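Putative pectin lyase (Geobacillus virus E2, PDB 7CHU) is the trimeric, beta-helical phage tailspike, which probably recognises, and may cleave, polysaccharide on the host cell surface. Local coordinates at residues Lys123-Asn131 against Thr150-Val161. Sequence-based numbering, arbitrary orientation.
Sequences KVTSKITIN and TITNGNPVFEFV
Ile128, Thr129 and Ile130 run parallel to Phe158, Glu159 and Phe160, the paired CA atoms 4.7 to 4.9 Å apart. The ladder begins with Ile128 N giving to Val157 O and Glu159 N to Ile128 O, then continues with Ile130 N to Glu159 O and a longer bond from Val161 N to Ile130 O, 3.3 Å. Earlier in both segments, on another face of the coil, Thr150 N bonds to Val124 O. Between these two paired regions Ile151 reaches across, its CD1 lying 3.4 Å from Ser126 C, while one water bridges Thr125 O and Thr150 O.

On the inner face, Ile130 lies alongside Phe160. With CG1 anti to the carbonyl carbon, a chi2 of 86° folds CD1 over the centre of the Phe160 ring in a CH-pi contact, 4.0 Å from the centroid. Phe158 is met differently: Ile128 CG2 touches its ring edge at CD1, 3.8 Å away, and helix 91-99 packs against Ile128 from outside the pair. Leu137 packs against both phenylalanines.

Thr129 and Glu159 lie on the opposite face. Lys127, from the loop just before, is bent at chi3 (64°) and reaches across to bring NZ to Glu159 OE1 at 3.0 Å, a salt bridge approached from above the carboxylate plane. A water links the same OE1 to Asn131 ND2, and that amide nitrogen also donates to Val161 O at 3.0 Å, with the acceptor almost in the amide plane. Equivalent strands of successive turns are thus stacked in register, apolar residues inward and Thr129 and Glu159 outward, as in the right-handed parallel beta-helix of the pectate lyase-like family.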
ATOM      1  N   LYS A 123       0.916   4.436  35.414  1.00 14.73           N
ATOM      2  CA  LYS A 123       0.099   3.408  36.049  1.00 20.82           C
ATOM      3  C   LYS A 123      -1.365   3.825  36.009  1.00 18.76           C
ATOM      4  O   LYS A 123      -1.719   4.905  36.485  1.00 17.05           O
ATOM      5  CB  LYS A 123       0.539   3.180  37.490  1.00 19.03           C
ATOM      6  CG  LYS A 123      -0.264   2.078  38.157  1.00 22.70           C
ATOM      7  CD  LYS A 123       0.454   1.533  39.370  1.00 29.27           C
ATOM      8  CE  LYS A 123      -0.038   2.205  40.618  1.00 29.99           C
ATOM      9  NZ  LYS A 123       0.447   1.500  41.848  1.00 43.98           N
ATOM     10  N   VAL A 124      -2.218   2.981  35.431  1.00 18.96           N
ATOM     11  CA  VAL A 124      -3.646   3.262  35.304  1.00 16.42           C
ATOM     12  C   VAL A 124      -4.408   2.110  35.944  1.00 19.52           C
ATOM     13  O   VAL A 124      -4.173   0.945  35.601  1.00 15.36           O
ATOM     14  CB  VAL A 124      -4.062   3.447  33.833  1.00 15.14           C
ATOM     15  CG1 VAL A 124      -5.592   3.401  33.712  1.00 15.04           C
ATOM     16  CG2 VAL A 124      -3.531   4.771  33.297  1.00 18.28           C
ATOM     17  N   THR A 125      -5.322   2.439  36.868  1.00 18.68           N
ATOM     18  CA  THR A 125      -5.974   1.439  37.707  1.00 20.95           C
ATOM     19  C   THR A 125      -7.466   1.304  37.451  1.00 20.44           C
ATOM     20  O   THR A 125      -8.096   0.412  38.028  1.00 16.90           O
ATOM     21  CB  THR A 125      -5.767   1.756  39.200  1.00 18.71           C
ATOM     22  OG1 THR A 125      -6.364   3.022  39.510  1.00 19.19           O
ATOM     23  CG2 THR A 125      -4.276   1.809  39.533  1.00 19.77           C
ATOM     24  N   SER A 126      -8.050   2.159  36.625  1.00 17.61           N
ATOM     25  CA  SER A 126      -9.440   1.999  36.253  1.00 18.22           C
ATOM     26  C   SER A 126      -9.648   2.697  34.922  1.00 16.94           C
ATOM     27  O   SER A 126      -8.815   3.489  34.472  1.00 16.27           O
ATOM     28  CB  SER A 126     -10.398   2.540  37.324  1.00 25.91           C
ATOM     29  OG  SER A 126     -10.367   3.950  37.400  1.00 22.65           O
ATOM     30  N   LYS A 127     -10.777   2.372  34.305  1.00 14.61           N
ATOM     31  CA  LYS A 127     -11.077   2.764  32.936  1.00 17.83           C
ATOM     32  C   LYS A 127     -10.992   4.278  32.776  1.00 19.12           C
ATOM     33  O   LYS A 127     -11.526   5.029  33.600  1.00 16.10           O
ATOM     34  CB  LYS A 127     -12.477   2.261  32.587  1.00 19.95           C
ATOM     35  CG  LYS A 127     -12.993   2.684  31.236  1.00 22.46           C
ATOM     36  CD  LYS A 127     -14.434   2.177  31.013  1.00 21.85           C
ATOM     37  CE  LYS A 127     -15.452   2.779  31.987  1.00 27.50           C
ATOM     38  NZ  LYS A 127     -16.850   2.462  31.541  1.00 22.35           N
ATOM     39  N   ILE A 128     -10.317   4.719  31.715  1.00 13.88           N
ATOM     40  CA  ILE A 128     -10.251   6.126  31.323  1.00 15.65           C
ATOM     41  C   ILE A 128     -11.136   6.322  30.103  1.00 16.83           C
ATOM     42  O   ILE A 128     -10.979   5.617  29.101  1.00 16.23           O
ATOM     43  CB  ILE A 128      -8.801   6.557  31.039  1.00 16.90           C
ATOM     44  CG1 ILE A 128      -7.995   6.582  32.351  1.00 16.91           C
ATOM     45  CG2 ILE A 128      -8.773   7.936  30.364  1.00 14.45           C
ATOM     46  CD1 ILE A 128      -6.496   6.675  32.138  1.00 19.49           C
ATOM     47  N   THR A 129     -12.038   7.295  30.163  1.00 15.78           N
ATOM     48  CA  THR A 129     -13.064   7.443  29.145  1.00 17.26           C
ATOM     49  C   THR A 129     -12.837   8.706  28.323  1.00 17.57           C
ATOM     50  O   THR A 129     -12.503   9.767  28.859  1.00 15.14           O
ATOM     51  CB  THR A 129     -14.462   7.466  29.784  1.00 20.64           C
ATOM     52  OG1 THR A 129     -14.573   8.597  30.660  1.00 26.96           O
ATOM     53  CG2 THR A 129     -14.712   6.186  30.589  1.00 16.35           C
ATOM     54  N   ILE A 130     -13.034   8.575  27.019  1.00 16.66           N
ATOM     55  CA  ILE A 130     -12.995   9.673  26.068  1.00 16.43           C
ATOM     56  C   ILE A 130     -14.385   9.712  25.438  1.00 21.33           C
ATOM     57  O   ILE A 130     -14.740   8.822  24.648  1.00 15.60           O
ATOM     58  CB  ILE A 130     -11.904   9.471  25.002  1.00 16.44           C
ATOM     59  CG1 ILE A 130     -10.516   9.392  25.644  1.00 17.95           C
ATOM     60  CG2 ILE A 130     -11.903  10.651  24.019  1.00 14.93           C
ATOM     61  CD1 ILE A 130     -10.090   8.028  26.136  1.00 13.87           C
ATOM     62  N   ASN A 131     -15.192  10.704  25.811  1.00 17.90           N
ATOM     63  CA  ASN A 131     -16.593  10.736  25.397  1.00 18.60           C
ATOM     64  C   ASN A 131     -16.916  11.909  24.483  1.00 16.26           C
ATOM     65  O   ASN A 131     -18.097  12.161  24.214  1.00 16.64           O
ATOM     66  CB  ASN A 131     -17.544  10.806  26.603  1.00 23.21           C
ATOM     67  CG  ASN A 131     -17.318   9.706  27.613  1.00 26.33           C
ATOM     68  OD1 ASN A 131     -17.199   9.993  28.792  1.00 28.38           O
ATOM     69  ND2 ASN A 131     -17.294   8.437  27.169  1.00 24.12           N
ATOM     70  N   THR A 150      -3.369  -1.883  35.636  1.00 20.81           N
ATOM     71  CA  THR A 150      -3.639  -2.881  36.665  1.00 18.12           C
ATOM     72  C   THR A 150      -5.106  -3.275  36.677  1.00 20.57           C
ATOM     73  O   THR A 150      -5.569  -3.881  37.648  1.00 22.93           O
ATOM     74  CB  THR A 150      -3.252  -2.377  38.058  1.00 21.27           C
ATOM     75  OG1 THR A 150      -4.178  -1.359  38.458  1.00 21.99           O
ATOM     76  CG2 THR A 150      -1.822  -1.812  38.069  1.00 20.12           C
ATOM     77  N   ILE A 151      -5.852  -2.904  35.641  1.00 19.52           N
ATOM     78  CA  ILE A 151      -7.273  -3.220  35.572  1.00 21.53           C
ATOM     79  C   ILE A 151      -7.460  -4.724  35.387  1.00 22.55           C
ATOM     80  O   ILE A 151      -6.856  -5.340  34.498  1.00 16.44           O
ATOM     81  CB  ILE A 151      -7.928  -2.435  34.428  1.00 19.32           C
ATOM     82  CG1 ILE A 151      -7.787  -0.931  34.676  1.00 17.06           C
ATOM     83  CG2 ILE A 151      -9.370  -2.862  34.221  1.00 18.27           C
ATOM     84  CD1 ILE A 151      -8.326  -0.102  33.531  1.00 18.12           C
ATOM     85  N   THR A 152      -8.299  -5.323  36.228  1.00 17.74           N
ATOM     86  CA  THR A 152      -8.562  -6.758  36.155  1.00 22.11           C
ATOM     87  C   THR A 152     -10.034  -7.105  35.999  1.00 17.72           C
ATOM     88  O   THR A 152     -10.374  -8.296  36.030  1.00 19.73           O
ATOM     89  CB  THR A 152      -8.053  -7.485  37.416  1.00 26.01           C
ATOM     90  OG1 THR A 152      -8.741  -6.970  38.566  1.00 25.80           O
ATOM     91  CG2 THR A 152      -6.544  -7.318  37.584  1.00 22.61           C
ATOM     92  N   ASN A 153     -10.921  -6.123  35.861  1.00 16.78           N
ATOM     93  CA  ASN A 153     -12.351  -6.406  35.815  1.00 20.17           C
ATOM     94  C   ASN A 153     -12.882  -6.476  34.393  1.00 20.72           C
ATOM     95  O   ASN A 153     -14.104  -6.417  34.188  1.00 18.61           O
ATOM     96  CB  ASN A 153     -13.142  -5.374  36.623  1.00 17.36           C
ATOM     97  CG  ASN A 153     -12.951  -3.965  36.087  1.00 20.69           C
ATOM     98  OD1 ASN A 153     -12.366  -3.770  35.018  1.00 16.80           O
ATOM     99  ND2 ASN A 153     -13.430  -2.986  36.817  1.00 17.61           N
ATOM    100  N   GLY A 154     -11.996  -6.623  33.408  1.00 19.94           N
ATOM    101  CA  GLY A 154     -12.417  -6.716  32.026  1.00 18.20           C
ATOM    102  C   GLY A 154     -12.689  -5.388  31.348  1.00 21.82           C
ATOM    103  O   GLY A 154     -13.035  -5.381  30.162  1.00 20.50           O
ATOM    104  N   ASN A 155     -12.540  -4.266  32.051  1.00 19.20           N
ATOM    105  CA  ASN A 155     -12.756  -2.962  31.442  1.00 19.65           C
ATOM    106  C   ASN A 155     -11.583  -2.574  30.553  1.00 18.12           C
ATOM    107  O   ASN A 155     -10.478  -3.100  30.702  1.00 15.21           O
ATOM    108  CB  ASN A 155     -12.944  -1.883  32.511  1.00 16.73           C
ATOM    109  CG  ASN A 155     -14.408  -1.699  32.910  1.00 20.85           C
ATOM    110  OD1 ASN A 155     -15.314  -2.214  32.254  1.00 20.13           O
ATOM    111  ND2 ASN A 155     -14.638  -0.966  33.994  1.00 18.54           N
ATOM    112  N   PRO A 156     -11.796  -1.637  29.633  1.00 18.27           N
ATOM    113  CA  PRO A 156     -10.680  -1.129  28.825  1.00 17.90           C
ATOM    114  C   PRO A 156      -9.847  -0.113  29.591  1.00 17.79           C
ATOM    115  O   PRO A 156     -10.308   0.498  30.555  1.00 17.52           O
ATOM    116  CB  PRO A 156     -11.374  -0.481  27.624  1.00 14.18           C
ATOM    117  CG  PRO A 156     -12.763  -0.165  28.094  1.00 17.72           C
ATOM    118  CD  PRO A 156     -13.110  -1.222  29.101  1.00 16.30           C
ATOM    119  N   VAL A 157      -8.590   0.035  29.156  1.00 15.14           N
ATOM    120  CA  VAL A 157      -7.738   1.102  29.678  1.00 16.50           C
ATOM    121  C   VAL A 157      -8.235   2.446  29.168  1.00 18.08           C
ATOM    122  O   VAL A 157      -8.488   3.374  29.945  1.00 15.89           O
ATOM    123  CB  VAL A 157      -6.266   0.866  29.289  1.00 16.25           C
ATOM    124  CG1 VAL A 157      -5.390   1.970  29.849  1.00 17.58           C
ATOM    125  CG2 VAL A 157      -5.778  -0.453  29.810  1.00 19.15           C
ATOM    126  N   PHE A 158      -8.424   2.554  27.849  1.00 14.82           N
ATOM    127  CA  PHE A 158      -9.025   3.724  27.219  1.00 16.90           C
ATOM    128  C   PHE A 158     -10.325   3.286  26.564  1.00 17.79           C
ATOM    129  O   PHE A 158     -10.301   2.467  25.641  1.00 13.87           O
ATOM    130  CB  PHE A 158      -8.104   4.332  26.154  1.00 15.15           C
ATOM    131  CG  PHE A 158      -6.880   4.988  26.699  1.00 16.94           C
ATOM    132  CD1 PHE A 158      -6.977   5.988  27.662  1.00 18.64           C
ATOM    133  CD2 PHE A 158      -5.625   4.636  26.220  1.00 18.33           C
ATOM    134  CE1 PHE A 158      -5.836   6.610  28.146  1.00 21.22           C
ATOM    135  CE2 PHE A 158      -4.487   5.256  26.697  1.00 18.93           C
ATOM    136  CZ  PHE A 158      -4.585   6.236  27.662  1.00 16.09           C
ATOM    137  N   GLU A 159     -11.440   3.890  26.984  1.00 13.74           N
ATOM    138  CA  GLU A 159     -12.744   3.677  26.369  1.00 15.17           C
ATOM    139  C   GLU A 159     -13.126   4.921  25.570  1.00 17.21           C
ATOM    140  O   GLU A 159     -13.345   5.994  26.152  1.00 17.17           O
ATOM    141  CB  GLU A 159     -13.809   3.365  27.435  1.00 14.78           C
ATOM    142  CG  GLU A 159     -15.161   2.941  26.833  1.00 16.65           C
ATOM    143  CD  GLU A 159     -16.319   2.841  27.867  1.00 22.88           C
ATOM    144  OE1 GLU A 159     -16.366   3.631  28.837  1.00 27.01           O
ATOM    145  OE2 GLU A 159     -17.208   1.980  27.694  1.00 27.43           O
ATOM    146  N   PHE A 160     -13.237   4.771  24.245  1.00 13.19           N
ATOM    147  CA  PHE A 160     -13.779   5.795  23.356  1.00 14.23           C
ATOM    148  C   PHE A 160     -15.205   5.375  23.027  1.00 13.20           C
ATOM    149  O   PHE A 160     -15.411   4.341  22.388  1.00 16.92           O
ATOM    150  CB  PHE A 160     -12.972   5.935  22.052  1.00 13.61           C
ATOM    151  CG  PHE A 160     -11.535   6.398  22.219  1.00 14.07           C
ATOM    152  CD1 PHE A 160     -10.545   5.498  22.599  1.00 14.89           C
ATOM    153  CD2 PHE A 160     -11.175   7.723  21.956  1.00 15.11           C
ATOM    154  CE1 PHE A 160      -9.227   5.914  22.732  1.00 16.40           C
ATOM    155  CE2 PHE A 160      -9.865   8.149  22.085  1.00 14.18           C
ATOM    156  CZ  PHE A 160      -8.889   7.241  22.491  1.00 14.91           C
ATOM    157  N   VAL A 161     -16.188   6.174  23.441  1.00 17.76           N
ATOM    158  CA  VAL A 161     -17.601   5.899  23.168  1.00 16.08           C
ATOM    159  C   VAL A 161     -18.332   7.228  23.341  1.00 17.56           C
ATOM    160  O   VAL A 161     -17.975   7.988  24.244  1.00 15.25           O
ATOM    161  CB  VAL A 161     -18.154   4.813  24.112  1.00 14.73           C
ATOM    162  CG1 VAL A 161     -18.133   5.285  25.591  1.00 19.22           C
ATOM    163  CG2 VAL A 161     -19.578   4.394  23.742  1.00 18.90           C
TER
HETATM  164  O   HOH W   1      -7.232  -1.829  39.276  1.00 27.36           O
HETATM  165  O   HOH W   2     -12.412   0.057  35.764  1.00 10.56           O
HETATM  166  O   HOH W   3     -17.887   5.965  28.996  1.00 28.64           O